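Local atomic coordinates of ribonuclease J (Methanolobus psychrophilus R15, PDB entry 5HAB), a protein that probably degrades RNA as an exoribonuclease, combining a metallo-beta-lactamase fold with a beta-CASP domain, and here holds a short RNA strand. Residues Leu107-Ala112 against Pro430-Ile435; Gly32-Asn35 against Met41-Ile44. The protein carries 1 engineered substitution. One frame throughout, in Å; residues are numbered along the deposited sequence.

Following the chain from its N terminus, contact 2 comes first: G32-N35 and M41-I44 close the short loop between the neighbouring strands 24-32 and 41-46. Contact 1 opens only after contact 2 has closed and spans 317 residues, including the beta-CASP region, before 430-435 returns to 107-112. The two are in series, neither nested nor crossed, yet their centres lie about 7 Å apart. G433 N probably donates a hydrogen bond to G33 O (3.0 Å), and A431 CB packs on Y34 CE2 at 3.4 Å. The N-terminal hairpin, the helix 107-110 and the late strand 427-431 of the second sheet thus converge at one site.

Contact 1: residues Leu107-Ala112 against Pro430-Ile435. With nucleotides of chain D.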
ATOM      1  N   LEU B 107     -18.617  19.096  12.529  1.00 39.28           N
ATOM      2  CA  LEU B 107     -18.068  20.222  11.765  1.00 40.97           C
ATOM      3  C   LEU B 107     -18.173  20.088  10.248  1.00 33.42           C
ATOM      4  O   LEU B 107     -18.104  21.084   9.535  1.00 44.60           O
ATOM      5  CB  LEU B 107     -16.600  20.465  12.122  1.00 37.90           C
ATOM      6  CG  LEU B 107     -16.272  21.145  13.454  1.00 50.02           C
ATOM      7  CD1 LEU B 107     -14.795  21.487  13.502  1.00 51.12           C
ATOM      8  CD2 LEU B 107     -17.112  22.392  13.650  1.00 47.82           C
ATOM      9  N   ASP B 108     -18.311  18.868   9.745  1.00 34.26           N
ATOM     10  CA  ASP B 108     -18.427  18.703   8.304  1.00 35.44           C
ATOM     11  C   ASP B 108     -19.869  18.969   7.869  1.00 40.33           C
ATOM     12  O   ASP B 108     -20.191  18.877   6.686  1.00 36.46           O
ATOM     13  CB  ASP B 108     -17.964  17.309   7.868  1.00 23.53           C
ATOM     14  CG  ASP B 108     -18.934  16.220   8.258  1.00 39.89           C
ATOM     15  OD1 ASP B 108     -19.395  16.206   9.418  1.00 49.05           O
ATOM     16  OD2 ASP B 108     -19.242  15.381   7.390  1.00 36.75           O
ATOM     17  N   HIS B 109     -20.727  19.321   8.826  1.00 35.43           N
ATOM     18  CA  HIS B 109     -22.084  19.755   8.510  1.00 37.46           C
ATOM     19  C   HIS B 109     -22.441  21.152   9.035  1.00 36.69           C
ATOM     20  O   HIS B 109     -23.279  21.831   8.447  1.00 48.26           O
ATOM     21  CB  HIS B 109     -23.102  18.748   9.040  1.00 29.82           C
ATOM     22  CG  HIS B 109     -23.302  17.573   8.140  1.00 34.84           C
ATOM     23  ND1 HIS B 109     -24.361  16.702   8.273  1.00 36.14           N
ATOM     24  CD2 HIS B 109     -22.572  17.122   7.093  1.00 33.42           C
ATOM     25  CE1 HIS B 109     -24.274  15.763   7.345  1.00 40.40           C
ATOM     26  NE2 HIS B 109     -23.197  15.996   6.617  1.00 31.61           N
ATOM     27  N   ILE B 110     -21.818  21.598  10.122  1.00 32.02           N
ATOM     28  CA  ILE B 110     -22.147  22.921  10.652  1.00 36.55           C
ATOM     29  C   ILE B 110     -20.925  23.811  10.815  1.00 35.23           C
ATOM     30  O   ILE B 110     -21.047  24.943  11.271  1.00 43.77           O
ATOM     31  CB  ILE B 110     -22.899  22.828  11.998  1.00 35.20           C
ATOM     32  CG1 ILE B 110     -21.969  22.341  13.112  1.00 39.74           C
ATOM     33  CG2 ILE B 110     -24.140  21.959  11.865  1.00 30.23           C
ATOM     34  CD1 ILE B 110     -22.529  22.557  14.504  1.00 42.84           C
ATOM     35  N   GLY B 111     -19.754  23.314  10.432  1.00 29.21           N
ATOM     36  CA  GLY B 111     -18.523  24.065  10.612  1.00 27.16           C
ATOM     37  C   GLY B 111     -18.451  25.409   9.903  1.00 38.21           C
ATOM     38  O   GLY B 111     -17.718  26.298  10.332  1.00 48.34           O
ATOM     39  N   ALA B 112     -19.214  25.565   8.824  1.00 41.10           N
ATOM     40  CA  ALA B 112     -19.215  26.815   8.065  1.00 37.71           C
ATOM     41  C   ALA B 112     -20.484  27.639   8.303  1.00 50.39           C
ATOM     42  O   ALA B 112     -20.647  28.701   7.705  1.00 42.87           O
ATOM     43  CB  ALA B 112     -19.046  26.539   6.578  1.00 35.10           C
ATOM     44  N   PRO B 430     -24.490  10.803  -5.963  1.00 32.78           N
ATOM     45  CA  PRO B 430     -23.542  10.608  -4.865  1.00 28.00           C
ATOM     46  C   PRO B 430     -22.925  11.916  -4.396  1.00 26.78           C
ATOM     47  O   PRO B 430     -22.692  12.815  -5.198  1.00 28.90           O
ATOM     48  CB  PRO B 430     -22.480   9.678  -5.475  1.00 23.24           C
ATOM     49  CG  PRO B 430     -22.548   9.939  -6.943  1.00 27.85           C
ATOM     50  CD  PRO B 430     -24.003  10.227  -7.231  1.00 28.65           C
ATOM     51  N   ALA B 431     -22.662  12.003  -3.098  1.00 26.64           N
ATOM     52  CA  ALA B 431     -22.147  13.218  -2.479  1.00 27.86           C
ATOM     53  C   ALA B 431     -21.166  12.856  -1.363  1.00 22.86           C
ATOM     54  O   ALA B 431     -20.895  11.677  -1.140  1.00 30.18           O
ATOM     55  CB  ALA B 431     -23.291  14.051  -1.933  1.00 22.47           C
ATOM     56  N   HIS B 432     -20.659  13.865  -0.658  1.00 22.51           N
ATOM     57  CA  HIS B 432     -19.763  13.653   0.486  1.00 25.61           C
ATOM     58  C   HIS B 432     -18.538  12.820   0.129  1.00 28.28           C
ATOM     59  O   HIS B 432     -18.261  11.810   0.775  1.00 30.65           O
ATOM     60  CB  HIS B 432     -20.497  12.967   1.647  1.00 19.76           C
ATOM     61  CG  HIS B 432     -21.340  13.888   2.474  1.00 38.37           C
ATOM     62  ND1 HIS B 432     -22.151  14.856   1.923  1.00 41.76           N
ATOM     63  CD2 HIS B 432     -21.497  13.983   3.816  1.00 32.79           C
ATOM     64  CE1 HIS B 432     -22.771  15.512   2.891  1.00 29.32           C
ATOM     65  NE2 HIS B 432     -22.395  14.997   4.049  1.00 32.03           N
ATOM     66  N   GLY B 433     -17.796  13.242  -0.885  1.00 28.13           N
ATOM     67  CA  GLY B 433     -16.572  12.545  -1.223  1.00 27.69           C
ATOM     68  C   GLY B 433     -15.884  13.046  -2.470  1.00 38.42           C
ATOM     69  O   GLY B 433     -16.329  14.003  -3.106  1.00 27.07           O
ATOM     70  N   THR B 434     -14.778  12.393  -2.806  1.00 27.86           N
ATOM     71  CA  THR B 434     -14.032  12.691  -4.017  1.00 23.69           C
ATOM     72  C   THR B 434     -14.730  12.073  -5.214  1.00 18.35           C
ATOM     73  O   THR B 434     -15.684  11.309  -5.055  1.00 25.39           O
ATOM     74  CB  THR B 434     -12.606  12.155  -3.933  1.00 21.67           C
ATOM     75  OG1 THR B 434     -12.658  10.743  -3.698  1.00 28.98           O
ATOM     76  CG2 THR B 434     -11.850  12.835  -2.778  1.00 21.72           C
ATOM     77  N   ILE B 435     -14.263  12.397  -6.412  1.00 21.86           N
ATOM     78  CA  ILE B 435     -14.799  11.758  -7.604  1.00 27.90           C
ATOM     79  C   ILE B 435     -14.465  10.258  -7.602  1.00 29.24           C
ATOM     80  O   ILE B 435     -15.223   9.454  -8.140  1.00 29.82           O
ATOM     81  CB  ILE B 435     -14.312  12.472  -8.891  1.00 29.34           C
ATOM     82  CG1 ILE B 435     -15.025  11.895 -10.127  1.00 23.66           C
ATOM     83  CG2 ILE B 435     -12.784  12.425  -9.013  1.00 20.68           C
ATOM     84  CD1 ILE B 435     -14.725  12.643 -11.415  1.00 29.99           C
TER
ATOM     85  P     A D   3     -15.915  16.888  14.680  1.00109.59           P
ATOM     86  OP1   A D   3     -16.502  17.011  16.040  1.00102.20           O
ATOM     87  OP2   A D   3     -16.813  16.717  13.512  1.00 93.67           O
ATOM     88  O5'   A D   3     -15.004  18.167  14.401  1.00104.14           O
ATOM     89  C5'   A D   3     -14.190  18.728  15.424  1.00109.30           C
ATOM     90  C4'   A D   3     -12.787  18.175  15.388  1.00114.64           C
ATOM     91  O4'   A D   3     -12.027  18.777  14.308  1.00113.57           O
ATOM     92  C3'   A D   3     -11.936  18.430  16.621  1.00115.68           C
ATOM     93  O3'   A D   3     -12.228  17.531  17.675  1.00107.50           O
ATOM     94  C2'   A D   3     -10.516  18.291  16.084  1.00113.44           C
ATOM     95  O2'   A D   3     -10.148  16.922  15.985  1.00109.74           O
ATOM     96  C1'   A D   3     -10.663  18.856  14.667  1.00114.76           C
ATOM     97  N9    A D   3     -10.195  20.252  14.555  1.00111.11           N
ATOM     98  C8    A D   3     -10.910  21.424  14.630  1.00103.43           C
ATOM     99  N7    A D   3     -10.173  22.502  14.478  1.00 96.14           N
ATOM    100  C5    A D   3      -8.888  22.007  14.289  1.00115.14           C
ATOM    101  C6    A D   3      -7.642  22.632  14.070  1.00115.85           C
ATOM    102  N6    A D   3      -7.473  23.955  14.000  1.00111.25           N
ATOM    103  N1    A D   3      -6.557  21.838  13.922  1.00116.55           N
ATOM    104  C2    A D   3      -6.715  20.511  13.990  1.00102.03           C
ATOM    105  N3    A D   3      -7.828  19.809  14.189  1.00104.36           N
ATOM    106  C4    A D   3      -8.890  20.624  14.333  1.00115.78           C
ATOM    107  P     A D   2     -16.327  13.078   9.747  1.00 98.83           P
ATOM    108  OP1   A D   2     -17.498  12.267   9.323  1.00 76.93           O
ATOM    109  OP2   A D   2     -16.301  14.539   9.481  1.00 88.39           O
ATOM    110  O5'   A D   2     -16.123  12.834  11.310  1.00109.11           O
ATOM    111  C5'   A D   2     -16.027  13.929  12.212  1.00 98.54           C
ATOM    112  C4'   A D   2     -14.747  13.894  13.009  1.00101.81           C
ATOM    113  O4'   A D   2     -13.668  13.373  12.190  1.00100.23           O
ATOM    114  C3'   A D   2     -14.239  15.245  13.494  1.00103.80           C
ATOM    115  O3'   A D   2     -14.869  15.668  14.693  1.00104.27           O
ATOM    116  C2'   A D   2     -12.738  15.021  13.637  1.00104.07           C
ATOM    117  O2'   A D   2     -12.433  14.392  14.872  1.00 93.84           O
ATOM    118  C1'   A D   2     -12.460  14.034  12.501  1.00103.06           C
ATOM    119  N9    A D   2     -11.955  14.688  11.278  1.00106.89           N
ATOM    120  C8    A D   2     -12.547  14.695  10.038  1.00 89.54           C
ATOM    121  N7    A D   2     -11.860  15.334   9.123  1.00 93.75           N
ATOM    122  C5    A D   2     -10.730  15.767   9.801  1.00 96.50           C
ATOM    123  C6    A D   2      -9.609  16.506   9.383  1.00 95.24           C
ATOM    124  N6    A D   2      -9.442  16.954   8.135  1.00 83.05           N
ATOM    125  N1    A D   2      -8.658  16.771  10.308  1.00100.53           N
ATOM    126  C2    A D   2      -8.832  16.320  11.560  1.00101.28           C
ATOM    127  N3    A D   2      -9.841  15.616  12.070  1.00 90.75           N
ATOM    128  C4    A D   2     -10.766  15.365  11.127  1.00100.97           C
TER
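H109 and H432 meet edge to edge in the active-site cleft of the metallo-beta-lactamase fold. D108 and H109 close the HxHxDH sequence signature of that family, whose second histidine is an engineered alanine here, immediately ahead of L107; H432 follows strand 427-431. In active relatives, positions such as these commonly hold zinc. Here the two imidazoles touch directly: NE2 of H109 and NE2 of H432 are 2.9 Å apart, in a hydrogen bond whose donor is not settled, with an angle of 159°. Each nitrogen lies near the plane of the other ring, but the planes are turned by 86°, so the rings stand nearly perpendicular and meet rim to rim, with centroids 5.1 Å apart and neither over the other's face. In both histidines CG is anti to the carbonyl carbon (chi1 -82° in H109), which sends the imidazoles out from their backbones to cross between the two segments. The H109 ring also stacks with that of H104, while T230 holds the carbonyl of H432.

Beside this pair, the D108 carboxylate comes obliquely to the H432 ring, OD2 lying 4.5 Å from CD2. It also faces the RNA: D108 CG is 3.4 Å from OP2 of A2 of chain D, a close approach of carboxylate and phosphate that could be eased by a metal in an active enzyme. The next phosphate meets the start of the helix. L107 CD1 packs against C5' of A3 of chain D at 3.4 Å, and L107 N donates a hydrogen bond of 3.1 Å to OP2 of that nucleotide.

Contact 2: residues Gly32-Asn35 against Met41-Ile44; sequences GGYN and MTAI
The first beta-hairpin of the metallo-beta-lactamase fold ends here, where strand 24-32 gives way to a loop and strand 41-46 begins. G32 and M41 form an antiparallel hydrogen-bonded pair. G32 N donates to M41 O at 3.1 Å, and the return bond, M41 N to G32 O, is about as short at 3.0 Å; both are nearly straight at the hydrogen.

Directly after the pair, G33 takes a positive phi of 83° and the chain leaves the strand. Y34 then sends its ring back toward the second strand, with the M41 carbonyl and the T42 hydroxyl both lying at its edge. Y34 OH and T42 OG1 share a hydrogen bond of 2.6 Å, close to the ring plane; T42 CG2 rests 3.3 Å from Y34 OH. The threonine is turned with OG1 beside its own backbone N and the methyl anti to it (chi1 -60°), which offers both branches to the phenol oxygen at once. The two side chains cross at about a right angle.

M41 turns the other way, its chain extended before the bend at the sulfur, and meets M55 and P85. Y34 instead packs on I429 of strand 427-431, a strand of the second sheet. An aromatic reaching from a hairpin loop to that second sheet fits the two-sheet sandwich of the metallo-beta-lactamase fold.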
ATOM      1  N   GLY B  32     -20.555  22.267  -2.119  1.00 32.17           N
ATOM      2  CA  GLY B  32     -19.285  21.815  -1.586  1.00 27.60           C
ATOM      3  C   GLY B  32     -19.387  20.372  -1.144  1.00 25.27           C
ATOM      4  O   GLY B  32     -20.484  19.874  -0.896  1.00 28.21           O
ATOM      5  N   GLY B  33     -18.248  19.694  -1.047  1.00 29.84           N
ATOM      6  CA  GLY B  33     -18.234  18.314  -0.599  1.00 26.90           C
ATOM      7  C   GLY B  33     -18.528  17.279  -1.667  1.00 25.31           C
ATOM      8  O   GLY B  33     -18.703  16.103  -1.363  1.00 25.15           O
ATOM      9  N   TYR B  34     -18.581  17.716  -2.921  1.00 28.11           N
ATOM     10  CA  TYR B  34     -18.761  16.797  -4.039  1.00 22.52           C
ATOM     11  C   TYR B  34     -17.423  16.511  -4.731  1.00 28.52           C
ATOM     12  O   TYR B  34     -17.305  15.544  -5.476  1.00 27.44           O
ATOM     13  CB  TYR B  34     -19.785  17.357  -5.030  1.00 27.84           C
ATOM     14  CG  TYR B  34     -21.202  17.311  -4.500  1.00 28.03           C
ATOM     15  CD1 TYR B  34     -21.629  18.198  -3.517  1.00 28.09           C
ATOM     16  CD2 TYR B  34     -22.110  16.380  -4.980  1.00 23.38           C
ATOM     17  CE1 TYR B  34     -22.919  18.155  -3.030  1.00 21.80           C
ATOM     18  CE2 TYR B  34     -23.403  16.328  -4.500  1.00 27.26           C
ATOM     19  CZ  TYR B  34     -23.801  17.217  -3.523  1.00 24.66           C
ATOM     20  OH  TYR B  34     -25.089  17.165  -3.046  1.00 24.46           O
ATOM     21  N   ASN B  35     -16.423  17.358  -4.488  1.00 22.55           N
ATOM     22  CA  ASN B  35     -15.080  17.142  -5.030  1.00 28.20           C
ATOM     23  C   ASN B  35     -14.077  16.736  -3.963  1.00 30.77           C
ATOM     24  O   ASN B  35     -12.921  16.448  -4.274  1.00 27.93           O
ATOM     25  CB  ASN B  35     -14.556  18.394  -5.734  1.00 20.66           C
ATOM     26  CG  ASN B  35     -15.428  18.831  -6.890  1.00 28.72           C
ATOM     27  OD1 ASN B  35     -16.582  18.416  -7.010  1.00 31.89           O
ATOM     28  ND2 ASN B  35     -14.879  19.685  -7.748  1.00 29.99           N
ATOM     29  N   MET B  41     -22.019  21.081   1.361  1.00 29.50           N
ATOM     30  CA  MET B  41     -23.184  21.935   1.204  1.00 31.87           C
ATOM     31  C   MET B  41     -23.937  21.558  -0.067  1.00 27.55           C
ATOM     32  O   MET B  41     -23.361  21.504  -1.165  1.00 30.81           O
ATOM     33  CB  MET B  41     -22.792  23.411   1.160  1.00 27.05           C
ATOM     34  CG  MET B  41     -23.990  24.343   1.022  1.00 26.70           C
ATOM     35  SD  MET B  41     -23.597  26.106   0.957  1.00 33.73           S
ATOM     36  CE  MET B  41     -22.825  26.399   2.522  1.00 47.84           C
ATOM     37  N   THR B  42     -25.229  21.300   0.095  1.00 23.09           N
ATOM     38  CA  THR B  42     -26.093  20.960  -1.030  1.00 30.09           C
ATOM     39  C   THR B  42     -27.263  21.943  -1.057  1.00 31.49           C
ATOM     40  O   THR B  42     -27.629  22.490  -0.028  1.00 31.49           O
ATOM     41  CB  THR B  42     -26.600  19.497  -0.932  1.00 31.52           C
ATOM     42  OG1 THR B  42     -25.478  18.605  -0.942  1.00 37.56           O
ATOM     43  CG2 THR B  42     -27.541  19.141  -2.085  1.00 28.99           C
ATOM     44  N   ALA B  43     -27.817  22.212  -2.232  1.00 23.85           N
ATOM     45  CA  ALA B  43     -29.000  23.059  -2.310  1.00 34.03           C
ATOM     46  C   ALA B  43     -30.081  22.367  -3.125  1.00 26.93           C
ATOM     47  O   ALA B  43     -29.840  21.938  -4.246  1.00 32.18           O
ATOM     48  CB  ALA B  43     -28.655  24.425  -2.910  1.00 27.79           C
ATOM     49  N   ILE B  44     -31.265  22.234  -2.538  1.00 34.41           N
ATOM     50  CA  ILE B  44     -32.402  21.622  -3.209  1.00 29.91           C
ATOM     51  C   ILE B  44     -33.379  22.715  -3.621  1.00 39.00           C
ATOM     52  O   ILE B  44     -33.982  23.365  -2.776  1.00 40.49           O
ATOM     53  CB  ILE B  44     -33.106  20.587  -2.309  1.00 35.70           C
ATOM     54  CG1 ILE B  44     -32.113  19.554  -1.766  1.00 32.65           C
ATOM     55  CG2 ILE B  44     -34.252  19.914  -3.061  1.00 24.77           C
ATOM     56  CD1 ILE B  44     -31.391  18.775  -2.842  1.00 29.63           C
TER